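Local coordinates for protein fructose 1-phosphate kinase (Staphylococcus aureus, PDB 2JG5) that probably phosphorylates fructose 1-phosphate to fructose 1,6-bisphosphate with ATP, as a PfkB-family sugar kinase that may also accept tagatose 6-phosphate, at residues Y3-N8 against V129-S134; P9-V14 against G64-D69; L56-G61 against N79-D84; P106-T111 against S137-D142. One frame throughout, in Å; residues are numbered along the deposited sequence.

Contact 1. Residues Y3-N8 against V129-S134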
# COMPACT_ATOMS: atom_id res chain seq x y z
N TYR A 3 12.61 11.10 22.85
CA TYR A 3 11.76 10.04 22.31
C TYR A 3 10.45 10.58 21.80
O TYR A 3 9.76 11.32 22.49
CB TYR A 3 11.47 8.99 23.38
CG TYR A 3 12.71 8.32 23.91
CD1 TYR A 3 13.28 8.72 25.13
CD2 TYR A 3 13.32 7.28 23.20
CE1 TYR A 3 14.41 8.10 25.61
CE2 TYR A 3 14.45 6.66 23.68
CZ TYR A 3 14.98 7.08 24.88
OH TYR A 3 16.11 6.47 25.36
N THR A 4 10.10 10.21 20.57
CA THR A 4 8.77 10.49 20.04
C THR A 4 7.95 9.19 20.10
O THR A 4 8.48 8.10 19.91
CB THR A 4 8.84 11.05 18.60
OG1 THR A 4 9.40 10.07 17.72
CG2 THR A 4 9.70 12.30 18.58
N VAL A 5 6.67 9.31 20.43
CA VAL A 5 5.80 8.13 20.48
C VAL A 5 4.68 8.34 19.45
O VAL A 5 3.99 9.35 19.48
CB VAL A 5 5.25 7.89 21.90
CG1 VAL A 5 4.42 6.60 21.96
CG2 VAL A 5 6.39 7.84 22.95
N THR A 6 4.56 7.41 18.51
CA THR A 6 3.49 7.37 17.52
C THR A 6 2.81 6.00 17.67
O THR A 6 3.39 4.97 17.33
CB THR A 6 4.03 7.58 16.06
OG1 THR A 6 4.77 8.81 15.96
CG2 THR A 6 2.92 7.62 15.06
N PHE A 7 1.60 6.00 18.20
CA PHE A 7 0.81 4.78 18.38
C PHE A 7 0.38 4.11 17.08
O PHE A 7 0.33 2.89 16.99
CB PHE A 7 -0.45 5.08 19.18
CG PHE A 7 -0.20 5.66 20.52
CD1 PHE A 7 -0.90 6.79 20.94
CD2 PHE A 7 0.72 5.08 21.38
CE1 PHE A 7 -0.68 7.33 22.19
CE2 PHE A 7 0.94 5.61 22.64
CZ PHE A 7 0.24 6.74 23.04
N ASN A 8 0.05 4.93 16.07
CA ASN A 8 -0.50 4.44 14.83
C ASN A 8 0.22 5.06 13.61
O ASN A 8 -0.40 5.72 12.78
CB ASN A 8 -2.02 4.73 14.81
CG ASN A 8 -2.74 4.04 13.67
OD1 ASN A 8 -2.19 3.14 13.02
ND2 ASN A 8 -3.98 4.45 13.41
N VAL A 129 10.14 12.93 26.49
CA VAL A 129 9.21 12.03 25.85
C VAL A 129 8.08 12.87 25.24
O VAL A 129 7.36 13.60 25.96
CB VAL A 129 8.67 10.95 26.84
CG1 VAL A 129 7.69 10.01 26.14
CG2 VAL A 129 9.85 10.15 27.44
N ILE A 130 7.96 12.78 23.92
CA ILE A 130 6.91 13.46 23.16
C ILE A 130 5.88 12.42 22.70
O ILE A 130 6.21 11.48 21.98
CB ILE A 130 7.47 14.20 21.91
CG1 ILE A 130 8.61 15.16 22.32
CG2 ILE A 130 6.35 14.97 21.17
CD1 ILE A 130 9.66 15.37 21.25
N VAL A 131 4.64 12.60 23.14
CA VAL A 131 3.58 11.68 22.75
C VAL A 131 2.59 12.48 21.94
O VAL A 131 2.03 13.46 22.41
CB VAL A 131 2.92 10.98 23.98
CG1 VAL A 131 1.98 9.86 23.52
CG2 VAL A 131 3.97 10.43 24.91
N ALA A 132 2.40 12.06 20.70
CA ALA A 132 1.58 12.80 19.77
C ALA A 132 0.77 11.84 18.93
O ALA A 132 1.31 10.87 18.37
CB ALA A 132 2.44 13.71 18.89
N GLY A 133 -0.53 12.13 18.84
CA GLY A 133 -1.42 11.40 17.95
C GLY A 133 -2.73 10.94 18.55
O GLY A 133 -2.96 11.02 19.77
N SER A 134 -3.59 10.45 17.66
CA SER A 134 -4.84 9.83 18.06
C SER A 134 -4.53 8.45 18.62
O SER A 134 -3.58 7.79 18.18
CB SER A 134 -5.80 9.74 16.88
OG SER A 134 -6.17 11.04 16.42
O HOH W 1 0.29 8.69 18.66

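Contact 2. Residues P9-V14 against G64-D69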
# COMPACT_ATOMS: atom_id res chain seq x y z
N PRO A 9 1.54 4.84 13.49
CA PRO A 9 2.28 5.42 12.36
C PRO A 9 1.76 4.95 11.00
O PRO A 9 1.02 3.96 10.90
CB PRO A 9 3.70 4.89 12.58
CG PRO A 9 3.53 3.68 13.44
CD PRO A 9 2.43 4.04 14.36
N SER A 10 2.15 5.66 9.95
CA SER A 10 1.58 5.36 8.65
C SER A 10 2.57 5.41 7.53
O SER A 10 3.57 6.13 7.59
CB SER A 10 0.46 6.35 8.34
OG SER A 10 0.93 7.67 8.48
N ILE A 11 2.29 4.62 6.50
CA ILE A 11 2.79 4.97 5.19
C ILE A 11 1.76 5.94 4.63
O ILE A 11 0.55 5.67 4.61
CB ILE A 11 3.00 3.76 4.28
CG1 ILE A 11 3.95 2.77 4.94
CG2 ILE A 11 3.57 4.19 2.91
CD1 ILE A 11 4.12 1.47 4.20
N ASP A 12 2.24 7.10 4.22
CA ASP A 12 1.41 8.04 3.52
C ASP A 12 1.62 7.81 2.02
O ASP A 12 2.59 8.25 1.43
CB ASP A 12 1.73 9.47 3.96
CG ASP A 12 1.50 9.67 5.46
OD1 ASP A 12 0.81 8.84 6.08
OD2 ASP A 12 2.00 10.68 6.02
N TYR A 13 0.69 7.05 1.44
CA TYR A 13 0.71 6.74 0.02
C TYR A 13 0.11 7.90 -0.78
O TYR A 13 -1.11 8.05 -0.88
CB TYR A 13 -0.02 5.42 -0.21
CG TYR A 13 0.04 4.88 -1.62
CD1 TYR A 13 1.10 5.21 -2.48
CD2 TYR A 13 -0.94 4.02 -2.09
CE1 TYR A 13 1.15 4.71 -3.78
CE2 TYR A 13 -0.90 3.51 -3.39
CZ TYR A 13 0.15 3.86 -4.23
OH TYR A 13 0.21 3.35 -5.50
N VAL A 14 0.99 8.74 -1.33
CA VAL A 14 0.56 9.92 -2.06
C VAL A 14 0.38 9.57 -3.54
O VAL A 14 1.29 9.04 -4.17
CB VAL A 14 1.55 11.09 -1.88
CG1 VAL A 14 1.10 12.28 -2.71
CG2 VAL A 14 1.65 11.49 -0.41
N GLY A 64 5.61 -2.01 8.26
CA GLY A 64 6.37 -1.67 9.46
C GLY A 64 7.84 -1.47 9.13
O GLY A 64 8.42 -0.45 9.50
N LYS A 65 8.41 -2.45 8.43
CA LYS A 65 9.78 -2.40 7.95
C LYS A 65 10.06 -1.14 7.13
O LYS A 65 11.09 -0.49 7.31
CB LYS A 65 10.09 -3.65 7.12
CG LYS A 65 9.83 -5.00 7.82
CD LYS A 65 10.84 -5.27 8.93
CE LYS A 65 10.83 -6.75 9.36
NZ LYS A 65 12.19 -7.19 9.87
N PHE A 66 9.14 -0.80 6.23
CA PHE A 66 9.29 0.40 5.40
C PHE A 66 9.55 1.66 6.23
O PHE A 66 10.41 2.48 5.89
CB PHE A 66 8.05 0.62 4.53
CG PHE A 66 8.06 1.93 3.78
CD1 PHE A 66 8.64 2.02 2.52
CD2 PHE A 66 7.49 3.08 4.34
CE1 PHE A 66 8.66 3.23 1.83
CE2 PHE A 66 7.50 4.29 3.65
CZ PHE A 66 8.08 4.37 2.39
N ILE A 67 8.79 1.80 7.31
CA ILE A 67 8.93 2.93 8.22
C ILE A 67 10.30 2.93 8.91
O ILE A 67 10.94 3.99 9.04
CB ILE A 67 7.78 2.96 9.24
CG1 ILE A 67 6.47 3.29 8.51
CG2 ILE A 67 8.08 3.96 10.35
CD1 ILE A 67 5.30 3.53 9.44
N ILE A 68 10.75 1.75 9.34
CA ILE A 68 12.06 1.64 9.96
C ILE A 68 13.17 1.98 8.96
O ILE A 68 14.06 2.79 9.26
CB ILE A 68 12.27 0.27 10.62
CG1 ILE A 68 11.08 -0.08 11.53
CG2 ILE A 68 13.57 0.27 11.42
CD1 ILE A 68 11.04 -1.54 12.01
N ASP A 69 13.11 1.39 7.76
CA ASP A 69 14.12 1.66 6.73
C ASP A 69 14.12 3.12 6.27
O ASP A 69 15.18 3.71 6.06
CB ASP A 69 13.96 0.71 5.53
CG ASP A 69 14.25 -0.74 5.89
OD1 ASP A 69 14.36 -1.07 7.09
OD2 ASP A 69 14.36 -1.58 4.97

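Contact 3. Residues L56-G61 against N79-D84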
# COMPACT_ATOMS: atom_id res chain seq x y z
N LEU A 56 9.57 5.83 18.93
CA LEU A 56 8.92 4.73 19.63
C LEU A 56 7.49 4.62 19.12
O LEU A 56 7.02 5.51 18.40
CB LEU A 56 8.92 4.97 21.14
CG LEU A 56 10.25 5.15 21.87
CD1 LEU A 56 9.96 5.21 23.36
CD2 LEU A 56 11.25 4.05 21.53
N GLY A 57 6.80 3.55 19.48
CA GLY A 57 5.45 3.30 19.00
C GLY A 57 5.30 1.93 18.38
O GLY A 57 6.10 1.05 18.67
N PHE A 58 4.32 1.75 17.51
CA PHE A 58 4.01 0.41 17.02
C PHE A 58 4.24 0.21 15.53
O PHE A 58 3.73 0.97 14.72
CB PHE A 58 2.58 0.01 17.41
CG PHE A 58 2.30 0.18 18.87
CD1 PHE A 58 1.62 1.30 19.33
CD2 PHE A 58 2.75 -0.76 19.80
CE1 PHE A 58 1.39 1.47 20.68
CE2 PHE A 58 2.52 -0.59 21.15
CZ PHE A 58 1.84 0.52 21.59
N ALA A 59 5.01 -0.83 15.19
CA ALA A 59 5.16 -1.22 13.78
C ALA A 59 5.00 -2.73 13.57
O ALA A 59 5.34 -3.54 14.43
CB ALA A 59 6.47 -0.72 13.21
N GLY A 60 4.48 -3.09 12.40
CA GLY A 60 4.23 -4.48 12.07
C GLY A 60 4.18 -4.72 10.57
O GLY A 60 3.88 -3.81 9.79
N GLY A 61 4.48 -5.96 10.20
CA GLY A 61 4.51 -6.38 8.82
C GLY A 61 5.57 -5.66 8.01
O GLY A 61 6.53 -5.10 8.56
N ASN A 79 12.77 2.40 17.76
CA ASN A 79 12.74 1.22 18.60
C ASN A 79 11.28 0.87 18.79
O ASN A 79 10.76 0.83 19.90
CB ASN A 79 13.47 1.50 19.92
CG ASN A 79 13.94 0.24 20.63
OD1 ASN A 79 13.85 -0.88 20.10
ND2 ASN A 79 14.46 0.41 21.83
N PHE A 80 10.63 0.65 17.64
CA PHE A 80 9.22 0.30 17.55
C PHE A 80 8.92 -1.08 18.14
O PHE A 80 9.74 -2.00 18.04
CB PHE A 80 8.75 0.32 16.09
CG PHE A 80 8.63 1.71 15.51
CD1 PHE A 80 9.43 2.10 14.45
CD2 PHE A 80 7.70 2.61 16.02
CE1 PHE A 80 9.32 3.38 13.89
CE2 PHE A 80 7.57 3.89 15.48
CZ PHE A 80 8.38 4.28 14.41
N ILE A 81 7.74 -1.19 18.74
CA ILE A 81 7.24 -2.46 19.26
C ILE A 81 6.59 -3.20 18.10
O ILE A 81 5.62 -2.71 17.50
CB ILE A 81 6.17 -2.25 20.37
CG1 ILE A 81 6.69 -1.36 21.50
CG2 ILE A 81 5.63 -3.60 20.87
CD1 ILE A 81 7.90 -1.92 22.28
N GLU A 82 7.12 -4.39 17.80
CA GLU A 82 6.59 -5.22 16.72
C GLU A 82 5.20 -5.69 17.08
O GLU A 82 4.99 -6.35 18.12
CB GLU A 82 7.51 -6.42 16.42
CG GLU A 82 7.18 -7.20 15.12
CD GLU A 82 7.82 -8.59 15.07
OE1 GLU A 82 8.86 -8.74 14.39
OE2 GLU A 82 7.30 -9.53 15.71
N VAL A 83 4.23 -5.32 16.26
CA VAL A 83 2.87 -5.82 16.39
C VAL A 83 2.58 -6.85 15.27
O VAL A 83 3.32 -6.92 14.29
CB VAL A 83 1.82 -4.67 16.46
CG1 VAL A 83 2.14 -3.74 17.63
CG2 VAL A 83 1.78 -3.87 15.18
N ASP A 84 1.52 -7.64 15.45
CA ASP A 84 1.23 -8.80 14.62
C ASP A 84 0.45 -8.48 13.33
O ASP A 84 0.26 -9.34 12.48
CB ASP A 84 0.46 -9.85 15.43
CG ASP A 84 1.16 -10.22 16.73
OD1 ASP A 84 2.40 -10.36 16.71
OD2 ASP A 84 0.46 -10.37 17.77
O HOH W 2 8.54 1.61 20.83
O HOH W 3 4.11 -8.72 11.42

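Contact 4. Residues P106-T111 against S137-D142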
# COMPACT_ATOMS: atom_id res chain seq x y z
N PRO A 106 -3.11 -1.31 12.89
CA PRO A 106 -3.11 -2.73 13.21
C PRO A 106 -3.79 -2.97 14.57
O PRO A 106 -3.93 -2.02 15.36
CB PRO A 106 -1.62 -3.05 13.32
CG PRO A 106 -0.96 -1.73 13.63
CD PRO A 106 -1.75 -0.75 12.83
N HIS A 107 -4.22 -4.20 14.82
CA HIS A 107 -4.61 -4.58 16.17
C HIS A 107 -3.36 -4.67 17.02
O HIS A 107 -2.39 -5.35 16.67
CB HIS A 107 -5.37 -5.91 16.22
CG HIS A 107 -5.72 -6.33 17.61
ND1 HIS A 107 -6.74 -5.76 18.33
CD2 HIS A 107 -5.16 -7.26 18.43
CE1 HIS A 107 -6.81 -6.32 19.53
NE2 HIS A 107 -5.86 -7.24 19.61
N ILE A 108 -3.41 -3.98 18.15
CA ILE A 108 -2.31 -3.95 19.10
C ILE A 108 -2.79 -4.59 20.40
O ILE A 108 -3.76 -4.11 21.02
CB ILE A 108 -1.81 -2.49 19.34
CG1 ILE A 108 -1.38 -1.86 18.01
CG2 ILE A 108 -0.65 -2.47 20.35
CD1 ILE A 108 -1.59 -0.37 17.92
N THR A 109 -2.10 -5.66 20.80
CA THR A 109 -2.42 -6.41 22.02
C THR A 109 -2.02 -5.61 23.26
O THR A 109 -1.30 -4.62 23.16
CB THR A 109 -1.66 -7.76 22.06
OG1 THR A 109 -0.25 -7.51 22.13
CG2 THR A 109 -1.98 -8.61 20.82
N SER A 110 -2.48 -6.05 24.43
CA SER A 110 -2.16 -5.37 25.69
C SER A 110 -0.71 -5.59 26.07
O SER A 110 -0.05 -4.69 26.59
CB SER A 110 -3.06 -5.88 26.80
OG SER A 110 -4.41 -5.57 26.53
N THR A 111 -0.22 -6.78 25.76
CA THR A 111 1.17 -7.18 25.96
C THR A 111 2.15 -6.29 25.18
O THR A 111 3.22 -5.91 25.70
CB THR A 111 1.32 -8.67 25.56
OG1 THR A 111 0.87 -9.49 26.65
CG2 THR A 111 2.76 -9.04 25.22
N SER A 137 -7.92 2.22 18.63
CA SER A 137 -8.99 1.60 19.41
C SER A 137 -8.52 0.41 20.24
O SER A 137 -9.11 0.12 21.28
CB SER A 137 -10.11 1.15 18.48
OG SER A 137 -9.60 0.37 17.42
N SER A 138 -7.48 -0.28 19.76
CA SER A 138 -6.98 -1.50 20.39
C SER A 138 -6.05 -1.27 21.59
O SER A 138 -5.75 -2.21 22.33
CB SER A 138 -6.32 -2.42 19.36
OG SER A 138 -5.23 -1.78 18.73
N ILE A 139 -5.60 -0.03 21.80
CA ILE A 139 -4.81 0.30 22.99
C ILE A 139 -5.65 1.04 24.05
O ILE A 139 -6.73 1.52 23.75
CB ILE A 139 -3.46 1.02 22.65
CG1 ILE A 139 -3.68 2.48 22.22
CG2 ILE A 139 -2.67 0.22 21.62
CD1 ILE A 139 -2.43 3.34 22.33
N PRO A 140 -5.15 1.11 25.31
CA PRO A 140 -5.95 1.70 26.39
C PRO A 140 -6.34 3.12 26.06
O PRO A 140 -5.49 3.91 25.65
CB PRO A 140 -4.98 1.70 27.57
CG PRO A 140 -4.03 0.63 27.29
CD PRO A 140 -3.84 0.66 25.80
N SER A 141 -7.61 3.46 26.21
CA SER A 141 -8.02 4.81 25.83
C SER A 141 -7.35 5.87 26.72
O SER A 141 -7.23 7.03 26.33
CB SER A 141 -9.55 4.97 25.77
OG SER A 141 -10.19 4.57 26.98
N ASP A 142 -6.87 5.43 27.89
CA ASP A 142 -6.10 6.29 28.79
C ASP A 142 -4.59 6.11 28.59
O ASP A 142 -3.81 6.34 29.51
CB ASP A 142 -6.49 6.06 30.25
CG ASP A 142 -5.92 4.74 30.84
OD1 ASP A 142 -5.87 4.65 32.09
OD2 ASP A 142 -5.55 3.82 30.07

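Contact 1. Residues Y3-N8 against V129-S134
Val5 and Val131 stand side by side on one face of a parallel strand pair and point the same way, with CG2 of Val5 4.1 Å from CG2 of Val131. In Val5, CG2 lies beside its own backbone N (CG1 being anti to it, chi1 -176°), a rotation that also brings CG2 against CG1 of Val129. Past the strand end Phe7 leans back over the same face: its CZ reaches CG1 of Val131 at 3.6 Å, the two side chains meeting at a slant, while the ring edge at CD1 has Ser134 O nearly in its plane. On the other face Thr4 and Ile130 run alongside each other, CG2 of the threonine 4.1 Å from CD1 of the isoleucine.

The backbone ladder under these side chains is tight at first, Ile130 N giving a nearly straight bond of 2.7 Å to Tyr3 O. Ile130 O receives Val5 N at a more bent angle of 143°. The last rung, Ala132 N to Val5 O at 3.4 Å, is weak, and the chains then part, Thr6 CA and Ala132 CA being 6.2 Å apart.

Within the central parallel sheet of this ribokinase-like fold, strand 54-56 flanks strand 2-6, and strand 157-161 flanks strand 128-132. Helix 143-154 packs Ile147 on Phe7 and Val131, and helix 38-48 sets Val42 on Thr4 and Ile130, with Ser43 OG bonded to Thr4 OG1.

Contact 2. Residues P9-V14 against G64-D69
Ser10, whose carbonyl O rests against Ile67 of the helix, gives its hydroxyl OG to Asp12 OD1 in a short bond of 2.7 Å. The donor reaches the carboxylate on its syn side, tilted 27° out of plane, and the bond ties Ser10, which points away from the helix, to Asp12 two residues on. The residue between them, Ile11, points toward the helix.

Ile11 crosses the Phe66 ring aslant and touches it with three atoms along one side: CG1 lies 3.6 Å from CD2 of the phenylalanine, CD1 lies 3.7 Å from the same CD2, and CG2 nears CE2. Phe66 extends this far because its CG is anti to the backbone N (chi1 173°), carrying the ring off the helix toward the strand.

In PfkB kinases a small beta sheet projects from the alpha/beta domain as a lid; strand 10-16 belongs to that sheet, and helix 61-73 to the alpha/beta part. The strand segment runs at 87° to the helix segment, with their axes 8.6 Å apart.

Next along the helix, Ile67 sends CD1 into the corner where the chain enters the strand, 3.6 Å from Ser10 O and 3.8 Å from Pro9 CB. Ile40 of helix 38-48 packs on both Pro9 and Ile67. The second subunit closes on the other end of the contact: its Phe62 packs on Ile11 and meets the Phe66 ring, and its Ile89 O is hydrogen-bonded to Tyr13 OH.

Contact 3. Residues L56-G61 against N79-D84
Phe58 and Ile81 pair across the two parallel strands of a beta-alpha-beta unit, in which helix 61-73 connects strand 58-59 to strand 77-82 beside it at the margin of the central sheet. Three backbone bonds hold the strands. Ile81 N meets Gly57 O at 2.8 Å in a nearly straight line (169°). The next two are approached differently: Ala59 N comes to Ile81 O at 3.0 Å from above the carbonyl plane, about 40° out of it, and Val83 N reaches Ala59 O at 2.8 Å in a similarly raised position. Ala59 O is also met by a CA-H...O contact, with Glu82 CA 3.1 Å away.

Apolar packing divides between the two faces. On one, Phe58 lies alongside Ile81, its CD2 3.8 Å from Ile81 CB, while Val83 crosses it at about a right angle and places CG1 3.7 Å from the same CD2. With CG beside the backbone N (chi1 -52°), the ring brings its CD2 side to both; Leu116 of helix 110-120 and Ile108 also touch Phe58. On the face of Ala59, its CB meets CB of Phe80 at 3.8 Å, and Ile67, Ile68 and Leu71 of helix 61-73 pack against Phe80.

Van der Waals contacts with the chain before the strand complete the join. The Phe80 ring turns its edge to Gly57, CA of the glycine lying in the ring plane, and CE2 nears Leu56 O. Leu56 and Asn79 run side by side, CD2 of the leucine 3.7 Å from CB of the asparagine.

Contact 4. Residues P106-T111 against S137-D142
Ser138 OG accepts the backbone N-H of Ile108 at 2.9 Å, with an angle of 154° at the hydrogen, and so pins one loop to the other through a side chain. The hydroxyl gets there by sitting between its own backbone N and carbonyl carbon (chi1 60°), which turns OG onto the Ile108 amide. Ser138 CB makes the other contacts: it lies 3.5 Å from His107 ND1, approaching the imidazole at a slant, and equally close to Ile108 O. The two carbonyls nearby are not partners, since Ile108 O and Ser138 O, 3.0 Å apart, are both acceptors.

Beside this polar link Ile108 and Ile139 lie side by side and point the same way, CG2 of each 3.6 Å from CG2 of the other. Ile139 CG2 also presses on Ile108 CB at 3.6 Å, so a single methyl branch carries the isoleucine pair.

In the alpha/beta fold both segments are approaches to helices that flank the central sheet: 106-111 runs into helix 110-120, while the loop 137-142 leads from strand 128-132 to helix 143-154. Thr109 is the N-cap of the first, its OG1 accepting the backbone N of Gln112. Asp142 holds the corresponding position in the second, where its OD2 is bonded to Gln146 NE2 instead.

Further out, Glu85 OE1 takes the N-H of His107, and Pro106 rests on Val83 and Asn8. Ile139 packs against Phe7 and against Phe113 of helix 110-120, and Pro140 also touches Phe113.

Overall arrangement
Contacts 1 and 3 belong to one parallel sheet, their centres 13 Å apart: the Thr4 and Thr6 backbones probably bond with Leu56. Contact 4 packs against both, with Ile139 CD1 3.7 Å from Phe7 CG and Ile108 CG2 3.8 Å from Phe58 CE2. Segment 9-14 of contact 2 follows directly on 3-8 of contact 1, and contact 2 leans on contact 3 through Ile67 CG2, 3.8 Å from Phe80 CE1. It has no touch with contact 4, centres about 20 Å apart. As in other PfkB kinases, substrates probably bind in the cleft between the lid and the carboxyl ends of the sheet strands, the region toward which contacts 1 and 2 lead.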